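PDB 1J3L: demethylmenaquinone Methyltransferase from Thermus thermophilus, which is a member of the RraA-like protein family, with three chains in its assembly. Local coordinates for residues A[38-43]-A[70-75]. Sequence-based numbering, arbitrary orientation.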
loop_
_atom_site.group_PDB
_atom_site.type_symbol
_atom_site.label_atom_id
_atom_site.label_comp_id
_atom_site.label_asym_id
_atom_site.label_seq_id
_atom_site.Cartn_x
_atom_site.Cartn_y
_atom_site.Cartn_z
ATOM N N LEU A 38 -14.331 -6.566 18.754
ATOM C CA LEU A 38 -14.867 -5.288 19.170
ATOM C C LEU A 38 -15.295 -4.508 17.933
ATOM O O LEU A 38 -14.592 -4.488 16.918
ATOM C CB LEU A 38 -13.792 -4.529 19.940
ATOM C CG LEU A 38 -14.099 -3.180 20.561
ATOM C CD1 LEU A 38 -15.296 -3.295 21.487
ATOM C CD2 LEU A 38 -12.867 -2.706 21.324
ATOM N N ARG A 39 -16.463 -3.889 18.013
ATOM C CA ARG A 39 -16.969 -3.095 16.909
ATOM C C ARG A 39 -17.210 -1.690 17.422
ATOM O O ARG A 39 -17.905 -1.493 18.416
ATOM C CB ARG A 39 -18.275 -3.676 16.366
ATOM C CG ARG A 39 -18.884 -2.831 15.258
ATOM C CD ARG A 39 -20.162 -3.439 14.712
ATOM N NE ARG A 39 -19.924 -4.735 14.084
ATOM C CZ ARG A 39 -20.446 -5.881 14.509
ATOM N NH1 ARG A 39 -21.247 -5.896 15.570
ATOM N NH2 ARG A 39 -20.166 -7.015 13.876
ATOM N N VAL A 40 -16.606 -0.718 16.753
ATOM C CA VAL A 40 -16.760 0.675 17.128
ATOM C C VAL A 40 -16.613 1.510 15.875
ATOM O O VAL A 40 -16.312 0.999 14.791
ATOM C CB VAL A 40 -15.683 1.148 18.134
ATOM C CG1 VAL A 40 -15.787 0.364 19.411
ATOM C CG2 VAL A 40 -14.279 1.009 17.519
ATOM N N PHE A 41 -16.834 2.805 16.023
ATOM C CA PHE A 41 -16.684 3.702 14.902
ATOM C C PHE A 41 -16.166 5.007 15.455
ATOM O O PHE A 41 -16.861 5.690 16.206
ATOM C CB PHE A 41 -18.012 3.938 14.179
ATOM C CG PHE A 41 -17.860 4.717 12.901
ATOM C CD1 PHE A 41 -17.416 4.087 11.736
ATOM C CD2 PHE A 41 -18.099 6.094 12.871
ATOM C CE1 PHE A 41 -17.209 4.808 10.557
ATOM C CE2 PHE A 41 -17.895 6.825 11.696
ATOM C CZ PHE A 41 -17.447 6.180 10.533
ATOM N N GLU A 42 -14.939 5.347 15.092
ATOM C CA GLU A 42 -14.329 6.580 15.549
ATOM C C GLU A 42 -14.502 6.890 17.024
ATOM O O GLU A 42 -14.637 8.051 17.398
ATOM C CB GLU A 42 -14.828 7.736 14.678
ATOM C CG GLU A 42 -14.498 7.510 13.222
ATOM C CD GLU A 42 -15.074 8.550 12.306
ATOM O OE1 GLU A 42 -15.767 9.471 12.807
ATOM O OE2 GLU A 42 -14.822 8.437 11.080
ATOM N N ASP A 43 -14.477 5.846 17.849
ATOM C CA ASP A 43 -14.593 5.982 19.302
ATOM C C ASP A 43 -13.836 4.782 19.866
ATOM O O ASP A 43 -14.063 3.647 19.435
ATOM C CB ASP A 43 -16.053 5.916 19.760
ATOM C CG ASP A 43 -16.210 6.210 21.241
ATOM O OD1 ASP A 43 -15.446 5.650 22.051
ATOM O OD2 ASP A 43 -17.112 6.992 21.602
ATOM N N THR A 70 -10.078 8.776 12.348
ATOM C CA THR A 70 -9.521 8.892 13.692
ATOM C C THR A 70 -8.766 7.627 14.077
ATOM O O THR A 70 -8.985 6.566 13.503
ATOM C CB THR A 70 -10.633 9.180 14.762
ATOM O OG1 THR A 70 -11.465 8.024 14.938
ATOM C CG2 THR A 70 -11.508 10.355 14.322
ATOM N N ALA A 71 -7.872 7.754 15.049
ATOM C CA ALA A 71 -7.078 6.624 15.505
ATOM C C ALA A 71 -7.786 5.886 16.631
ATOM O O ALA A 71 -8.293 6.504 17.571
ATOM C CB ALA A 71 -5.709 7.107 15.978
ATOM N N LEU A 72 -7.825 4.561 16.527
ATOM C CA LEU A 72 -8.459 3.744 17.549
ATOM C C LEU A 72 -7.424 3.293 18.561
ATOM O O LEU A 72 -7.764 2.807 19.642
ATOM C CB LEU A 72 -9.141 2.532 16.914
ATOM C CG LEU A 72 -10.268 2.934 15.969
ATOM C CD1 LEU A 72 -10.939 1.717 15.396
ATOM C CD2 LEU A 72 -11.267 3.779 16.732
ATOM N N LEU A 73 -6.152 3.469 18.225
ATOM C CA LEU A 73 -5.099 3.068 19.143
ATOM C C LEU A 73 -3.856 3.925 18.934
ATOM O O LEU A 73 -3.434 4.176 17.803
ATOM C CB LEU A 73 -4.800 1.580 18.943
ATOM C CG LEU A 73 -4.153 0.834 20.106
ATOM C CD1 LEU A 73 -4.485 -0.641 20.016
ATOM C CD2 LEU A 73 -2.663 1.058 20.083
ATOM N N GLY A 74 -3.300 4.405 20.042
ATOM C CA GLY A 74 -2.110 5.226 19.980
ATOM C C GLY A 74 -0.976 4.584 20.740
ATOM O O GLY A 74 -1.024 3.393 21.070
ATOM N N GLY A 75 0.062 5.368 21.012
ATOM C CA GLY A 75 1.193 4.843 21.739
ATOM C C GLY A 75 0.816 4.320 23.113
ATOM O O GLY A 75 1.303 3.274 23.532
#
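Leu-72 reaches from the loop before helix 75-83 toward the chain that leaves strand 31-39, where its forked tip meets Val-40 and the backbone of Glu-42 and Asp-43. From CB, CG is turned anti to the carbonyl carbon (chi1 -63°), which carries the branch point toward the 38-43 chain; CB and CG themselves act as the stalk, and the two methyls do the touching. CD1 meets CG2 of Val-40 tip to tip at 4.0 Å, a plain van der Waals contact between two buried branched side chains. CD2 lies 4.2 Å from the same CG2 of Val-40, and also 3.9 Å from O of Asp-43 and 4.3 Å from CA of Glu-42. A leucine suits this place because its fork can pack against a valine and a main-chain bend at once, while the short, beta-branched valine suits the extended chain just past the strand.

At the bend itself, Glu-42 and Thr-70 cross at about a right angle. The small hydroxyl of threonine suits this spot: OG1 of Thr-70 lies 3.3 Å from CA, 3.4 Å from CB and 3.5 Å from CG of Glu-42 while hydrogen-bonding to Ser-118. Glu-42 adopts left-handed helical backbone angles (phi 45°, psi 36°) where the chain bends; its long aliphatic stem brings OE2 to a hydrogen bond with Ser-67. Asp-43 points away from Leu-72, and its OD1 accepts from N of Ala-45 at the start of helix 45-51.

Strand 31-39, helix 45-51 and parallel strand 58-63 form a beta-alpha-beta crossover, and the contact joins the loops beyond its strands' C-terminal ends. Val-40 and Leu-72 both pack on Val-62 of strand 58-63; Val-40 also touches Leu-46 of helix 45-51, and Leu-72 reaches Val-91 of strand 88-92.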